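Local atomic coordinates of mandelate racemase/muconate lactonizing enzyme-like protein (Rubrobacter xylanophilus DSM 9941, PDB entry 2QQ6), a protein that binds magnesium and belongs to the mandelate racemase/muconate lactonizing enzyme family of the enolase superfamily, probably acting as a lyase. Residues P63-N77 with I88-A102. Residues are numbered along the deposited sequence; the frame is centred on the assembly and turned at random.
Sequences PRDVERLYEKMRRWN and ITALSGIETALWDLA
Val66 lies over one face of the Trp99 ring, and Leu91 fits between Tyr70 and Met73, present as selenomethionine; no hydrogen bond joins 63-77 to 88-102, and the 758 Å² buried between them is mainly apolar side-chain packing. The axes of helices 66-76 and 88-102 run antiparallel at 159°, 9.9 Å apart at closest approach. At one end, Val66 CG1 is placed over the six-membered part of the indole, modelled too close to be taken literally, while CG2, anti to the backbone N, sits 3.7 Å from Trp99 CD1. CG2 also reaches Leu98 CB at 3.9 Å. Replacing the Trp99 indole by an alanine side chain would probably take the flat surface from the Val66 methyls and open a gap beside Leu298 and Ala299. Beyond Val66, Pro63 packs its CB 3.5 Å from Leu101 CD2. At the other end the two Leu91 methyls part company: CD1 approaches Tyr70 CE1 obliquely at 3.6 Å, whereas CD2 meets Met73 CB and SE. Tyr70 CG is anti to the backbone N (chi1 175°), which swings the ring across to Leu91 and brings OH to 3.8 Å from Ile88 CD1. The polar partners of Glu71 and Glu95 lie within their own helix or beyond the pair: Glu71 joins Arg74 and Arg75 in a salt-bridge network and also pairs with Arg273, while Glu95 OE2 accepts from Ala299 N. This helical hairpin belongs to the enolase-type N-terminal capping domain; helix 86-106 packs against strand 21-29 and helix 44-53, and Tyr70 and Trp99 touch helix 298-310 of the barrel domain.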
loop_
_atom_site.group_PDB
_atom_site.type_symbol
_atom_site.label_atom_id
_atom_site.label_comp_id
_atom_site.label_asym_id
_atom_site.label_seq_id
_atom_site.Cartn_x
_atom_site.Cartn_y
_atom_site.Cartn_z
ATOM N N PRO B 63 16.274 12.324 17.035
ATOM C CA PRO B 63 14.832 12.050 17.065
ATOM C C PRO B 63 13.956 13.274 17.263
ATOM O O PRO B 63 12.762 13.150 17.520
ATOM C CB PRO B 63 14.701 11.070 18.218
ATOM C CG PRO B 63 15.714 11.615 19.184
ATOM C CD PRO B 63 16.912 11.862 18.282
ATOM N N ARG B 64 14.538 14.455 17.158
ATOM C CA ARG B 64 13.753 15.655 17.333
ATOM C C ARG B 64 13.203 16.180 16.003
ATOM O O ARG B 64 12.151 16.830 15.964
ATOM C CB ARG B 64 14.585 16.705 18.062
ATOM C CG ARG B 64 14.590 16.491 19.559
ATOM C CD ARG B 64 15.609 17.366 20.239
ATOM N NE ARG B 64 16.965 17.037 19.817
ATOM C CZ ARG B 64 18.018 17.796 20.083
ATOM N NH1 ARG B 64 17.854 18.919 20.767
ATOM N NH2 ARG B 64 19.226 17.442 19.661
ATOM N N ASP B 65 13.906 15.896 14.912
ATOM C CA ASP B 65 13.446 16.317 13.601
ATOM C C ASP B 65 12.644 15.134 13.108
ATOM O O ASP B 65 13.073 14.380 12.225
ATOM C CB ASP B 65 14.632 16.573 12.696
ATOM C CG ASP B 65 15.625 17.521 13.316
ATOM O OD1 ASP B 65 15.235 18.677 13.593
ATOM O OD2 ASP B 65 16.789 17.106 13.525
ATOM N N VAL B 66 11.476 14.972 13.710
ATOM C CA VAL B 66 10.591 13.864 13.407
ATOM C C VAL B 66 10.111 13.854 11.956
ATOM O O VAL B 66 10.234 12.837 11.261
ATOM C CB VAL B 66 9.405 13.868 14.409
ATOM C CG1 VAL B 66 8.669 15.153 14.298
ATOM C CG2 VAL B 66 8.488 12.689 14.178
ATOM N N GLU B 67 9.602 14.987 11.484
ATOM C CA GLU B 67 9.105 15.069 10.115
ATOM C C GLU B 67 10.170 14.684 9.095
ATOM O O GLU B 67 9.876 14.039 8.093
ATOM C CB GLU B 67 8.587 16.473 9.826
ATOM C CG GLU B 67 7.329 16.478 8.968
ATOM C CD GLU B 67 6.673 17.848 8.875
ATOM O OE1 GLU B 67 6.444 18.474 9.940
ATOM O OE2 GLU B 67 6.375 18.289 7.737
ATOM N N ARG B 68 11.409 15.077 9.356
ATOM C CA ARG B 68 12.517 14.757 8.466
ATOM C C ARG B 68 12.758 13.255 8.418
ATOM O O ARG B 68 13.206 12.718 7.409
ATOM C CB ARG B 68 13.792 15.459 8.940
ATOM C CG ARG B 68 15.002 15.218 8.049
ATOM C CD ARG B 68 16.163 16.097 8.476
ATOM N NE ARG B 68 16.628 15.770 9.816
ATOM C CZ ARG B 68 17.380 14.717 10.101
ATOM N NH1 ARG B 68 17.760 13.887 9.137
ATOM N NH2 ARG B 68 17.744 14.492 11.355
ATOM N N LEU B 69 12.447 12.574 9.515
ATOM C CA LEU B 69 12.651 11.132 9.590
ATOM C C LEU B 69 11.556 10.305 8.896
ATOM O O LEU B 69 11.805 9.185 8.431
ATOM C CB LEU B 69 12.803 10.725 11.061
ATOM C CG LEU B 69 13.994 11.385 11.770
ATOM C CD1 LEU B 69 13.932 11.095 13.264
ATOM C CD2 LEU B 69 15.301 10.878 11.173
ATOM N N TYR B 70 10.347 10.853 8.838
ATOM C CA TYR B 70 9.247 10.172 8.174
ATOM C C TYR B 70 9.569 10.184 6.680
ATOM O O TYR B 70 9.466 9.167 5.989
ATOM C CB TYR B 70 7.924 10.907 8.445
ATOM C CG TYR B 70 6.727 10.342 7.695
ATOM C CD1 TYR B 70 6.315 9.019 7.885
ATOM C CD2 TYR B 70 6.027 11.119 6.772
ATOM C CE1 TYR B 70 5.237 8.485 7.167
ATOM C CE2 TYR B 70 4.956 10.598 6.054
ATOM C CZ TYR B 70 4.565 9.281 6.252
ATOM O OH TYR B 70 3.525 8.750 5.515
ATOM N N GLU B 71 9.980 11.352 6.199
ATOM C CA GLU B 71 10.326 11.532 4.808
ATOM C C GLU B 71 11.539 10.717 4.457
ATOM O O GLU B 71 11.725 10.332 3.317
ATOM C CB GLU B 71 10.584 13.001 4.534
ATOM C CG GLU B 71 9.308 13.809 4.533
ATOM C CD GLU B 71 8.334 13.333 3.465
ATOM O OE1 GLU B 71 7.129 13.210 3.785
ATOM O OE2 GLU B 71 8.774 13.088 2.310
ATOM N N LYS B 72 12.375 10.455 5.445
ATOM C CA LYS B 72 13.570 9.657 5.219
ATOM C C LYS B 72 13.111 8.236 4.903
ATOM O O LYS B 72 13.496 7.647 3.890
ATOM C CB LYS B 72 14.433 9.679 6.485
ATOM C CG LYS B 72 15.565 8.665 6.555
ATOM C CD LYS B 72 16.849 9.170 5.942
ATOM C CE LYS B 72 18.036 8.280 6.343
ATOM N NZ LYS B 72 18.369 8.358 7.800
HETATM N N MSE B 73 12.257 7.701 5.765
HETATM C CA MSE B 73 11.768 6.343 5.588
HETATM C C MSE B 73 10.785 6.240 4.440
HETATM O O MSE B 73 10.890 5.334 3.602
HETATM C CB MSE B 73 11.103 5.850 6.870
HETATM C CG MSE B 73 11.993 5.881 8.109
HETATM SE SE MSE B 73 10.946 5.342 9.691
HETATM C CE MSE B 73 10.283 7.118 10.220
ATOM N N ARG B 74 9.835 7.168 4.399
ATOM C CA ARG B 74 8.837 7.159 3.342
ATOM C C ARG B 74 9.544 7.168 2.003
ATOM O O ARG B 74 9.291 6.313 1.158
ATOM C CB ARG B 74 7.921 8.371 3.450
ATOM C CG ARG B 74 6.451 8.070 3.141
ATOM C CD ARG B 74 5.756 9.331 2.676
ATOM N NE ARG B 74 6.385 9.790 1.440
ATOM C CZ ARG B 74 6.473 11.060 1.077
ATOM N NH1 ARG B 74 5.963 11.998 1.864
ATOM N NH2 ARG B 74 7.093 11.389 -0.051
ATOM N N ARG B 75 10.442 8.127 1.812
ATOM C CA ARG B 75 11.172 8.191 0.560
ATOM C C ARG B 75 12.086 7.006 0.432
ATOM O O ARG B 75 12.387 6.575 -0.687
ATOM C CB ARG B 75 11.998 9.467 0.452
ATOM C CG ARG B 75 11.147 10.686 0.409
ATOM C CD ARG B 75 11.900 11.950 0.137
ATOM N NE ARG B 75 11.019 13.050 0.498
ATOM C CZ ARG B 75 11.242 14.326 0.221
ATOM N NH1 ARG B 75 12.337 14.682 -0.438
ATOM N NH2 ARG B 75 10.371 15.246 0.623
ATOM N N TRP B 76 12.532 6.476 1.571
ATOM C CA TRP B 76 13.433 5.336 1.545
ATOM C C TRP B 76 12.746 4.156 0.893
ATOM O O TRP B 76 13.397 3.300 0.286
ATOM C CB TRP B 76 13.895 4.960 2.957
ATOM C CG TRP B 76 14.787 3.736 2.953
ATOM C CD1 TRP B 76 14.418 2.458 3.252
ATOM C CD2 TRP B 76 16.149 3.662 2.493
ATOM N NE1 TRP B 76 15.452 1.593 2.996
ATOM C CE2 TRP B 76 16.527 2.302 2.528
ATOM C CE3 TRP B 76 17.082 4.613 2.044
ATOM C CZ2 TRP B 76 17.799 1.861 2.129
ATOM C CZ3 TRP B 76 18.350 4.176 1.647
ATOM C CH2 TRP B 76 18.693 2.811 1.692
ATOM N N ASN B 77 11.420 4.148 0.987
ATOM C CA ASN B 77 10.610 3.070 0.443
ATOM C C ASN B 77 10.003 3.301 -0.942
ATOM O O ASN B 77 9.080 2.581 -1.327
ATOM C CB ASN B 77 9.487 2.749 1.437
ATOM C CG ASN B 77 10.005 2.129 2.738
ATOM O OD1 ASN B 77 10.430 0.971 2.758
ATOM N ND2 ASN B 77 9.971 2.897 3.823
ATOM N N ILE B 88 3.032 2.063 5.163
ATOM C CA ILE B 88 2.594 3.346 5.698
ATOM C C ILE B 88 2.048 3.206 7.123
ATOM O O ILE B 88 2.339 4.027 7.996
ATOM C CB ILE B 88 1.533 3.980 4.763
ATOM C CG1 ILE B 88 2.199 4.417 3.451
ATOM C CG2 ILE B 88 0.867 5.153 5.438
ATOM C CD1 ILE B 88 3.289 5.462 3.625
ATOM N N THR B 89 1.269 2.157 7.362
ATOM C CA THR B 89 0.718 1.926 8.690
ATOM C C THR B 89 1.851 1.656 9.657
ATOM O O THR B 89 1.791 2.070 10.806
ATOM C CB THR B 89 -0.226 0.720 8.725
ATOM O OG1 THR B 89 -1.344 0.957 7.859
ATOM C CG2 THR B 89 -0.711 0.482 10.152
ATOM N N ALA B 90 2.875 0.948 9.185
ATOM C CA ALA B 90 4.041 0.641 10.004
ATOM C C ALA B 90 4.743 1.948 10.417
ATOM O O ALA B 90 4.856 2.267 11.609
ATOM C CB ALA B 90 4.986 -0.245 9.230
ATOM N N LEU B 91 5.213 2.710 9.437
ATOM C CA LEU B 91 5.859 3.980 9.748
ATOM C C LEU B 91 4.986 4.820 10.688
ATOM O O LEU B 91 5.494 5.568 11.516
ATOM C CB LEU B 91 6.107 4.800 8.476
ATOM C CG LEU B 91 7.041 4.371 7.344
ATOM C CD1 LEU B 91 7.052 5.489 6.332
ATOM C CD2 LEU B 91 8.453 4.112 7.842
ATOM N N SER B 92 3.671 4.712 10.546
ATOM C CA SER B 92 2.775 5.495 11.390
ATOM C C SER B 92 3.086 5.275 12.864
ATOM O O SER B 92 3.053 6.219 13.662
ATOM C CB SER B 92 1.305 5.136 11.115
ATOM O OG SER B 92 0.884 5.566 9.832
ATOM N N GLY B 93 3.386 4.018 13.207
ATOM C CA GLY B 93 3.702 3.655 14.579
ATOM C C GLY B 93 5.029 4.259 14.975
ATOM O O GLY B 93 5.144 4.951 15.983
ATOM N N ILE B 94 6.039 3.997 14.163
ATOM C CA ILE B 94 7.353 4.545 14.422
ATOM C C ILE B 94 7.278 6.066 14.536
ATOM O O ILE B 94 7.979 6.664 15.345
ATOM C CB ILE B 94 8.314 4.222 13.285
ATOM C CG1 ILE B 94 8.326 2.717 13.039
ATOM C CG2 ILE B 94 9.690 4.763 13.613
ATOM C CD1 ILE B 94 9.144 2.306 11.834
ATOM N N GLU B 95 6.433 6.697 13.727
ATOM C CA GLU B 95 6.345 8.147 13.770
ATOM C C GLU B 95 5.901 8.594 15.132
ATOM O O GLU B 95 6.495 9.479 15.728
ATOM C CB GLU B 95 5.362 8.696 12.734
ATOM C CG GLU B 95 5.600 10.187 12.472
ATOM C CD GLU B 95 4.362 11.055 12.635
ATOM O OE1 GLU B 95 3.604 10.846 13.607
ATOM O OE2 GLU B 95 4.153 11.963 11.802
ATOM N N THR B 96 4.844 7.959 15.614
ATOM C CA THR B 96 4.271 8.286 16.908
ATOM C C THR B 96 5.312 8.220 18.008
ATOM O O THR B 96 5.419 9.129 18.838
ATOM C CB THR B 96 3.148 7.317 17.247
ATOM O OG1 THR B 96 2.302 7.166 16.102
ATOM C CG2 THR B 96 2.326 7.845 18.403
ATOM N N ALA B 97 6.072 7.128 18.013
ATOM C CA ALA B 97 7.118 6.928 18.996
ATOM C C ALA B 97 8.017 8.156 19.042
ATOM O O ALA B 97 8.154 8.791 20.083
ATOM C CB ALA B 97 7.920 5.716 18.635
ATOM N N LEU B 98 8.612 8.489 17.899
ATOM C CA LEU B 98 9.510 9.638 17.775
ATOM C C LEU B 98 8.874 10.937 18.233
ATOM O O LEU B 98 9.497 11.750 18.918
ATOM C CB LEU B 98 9.951 9.783 16.328
ATOM C CG LEU B 98 10.692 8.550 15.821
ATOM C CD1 LEU B 98 10.730 8.538 14.293
ATOM C CD2 LEU B 98 12.094 8.541 16.414
ATOM N N TRP B 99 7.629 11.136 17.830
ATOM C CA TRP B 99 6.905 12.332 18.205
ATOM C C TRP B 99 6.728 12.332 19.716
ATOM O O TRP B 99 6.565 13.382 20.329
ATOM C CB TRP B 99 5.540 12.352 17.505
ATOM C CG TRP B 99 5.455 13.283 16.330
ATOM C CD1 TRP B 99 4.926 13.004 15.105
ATOM C CD2 TRP B 99 5.868 14.656 16.284
ATOM N NE1 TRP B 99 4.985 14.114 14.296
ATOM C CE2 TRP B 99 5.558 15.145 14.995
ATOM C CE3 TRP B 99 6.471 15.524 17.209
ATOM C CZ2 TRP B 99 5.829 16.469 14.602
ATOM C CZ3 TRP B 99 6.743 16.845 16.816
ATOM C CH2 TRP B 99 6.423 17.298 15.523
ATOM N N ASP B 100 6.757 11.143 20.307
ATOM C CA ASP B 100 6.601 10.989 21.752
ATOM C C ASP B 100 7.957 11.186 22.412
ATOM O O ASP B 100 8.094 11.973 23.348
ATOM C CB ASP B 100 6.055 9.591 22.074
ATOM C CG ASP B 100 5.888 9.350 23.571
ATOM O OD1 ASP B 100 5.395 10.272 24.262
ATOM O OD2 ASP B 100 6.237 8.239 24.043
ATOM N N LEU B 101 8.948 10.453 21.913
ATOM C CA LEU B 101 10.317 10.538 22.400
ATOM C C LEU B 101 10.712 12.000 22.453
ATOM O O LEU B 101 11.108 12.509 23.496
ATOM C CB LEU B 101 11.243 9.784 21.450
ATOM C CG LEU B 101 12.755 9.907 21.617
ATOM C CD1 LEU B 101 13.160 9.665 23.060
ATOM C CD2 LEU B 101 13.426 8.892 20.695
ATOM N N ALA B 102 10.580 12.672 21.317
ATOM C CA ALA B 102 10.909 14.085 21.202
ATOM C C ALA B 102 10.239 14.950 22.276
ATOM O O ALA B 102 10.866 15.841 22.846
ATOM C CB ALA B 102 10.527 14.582 19.814
#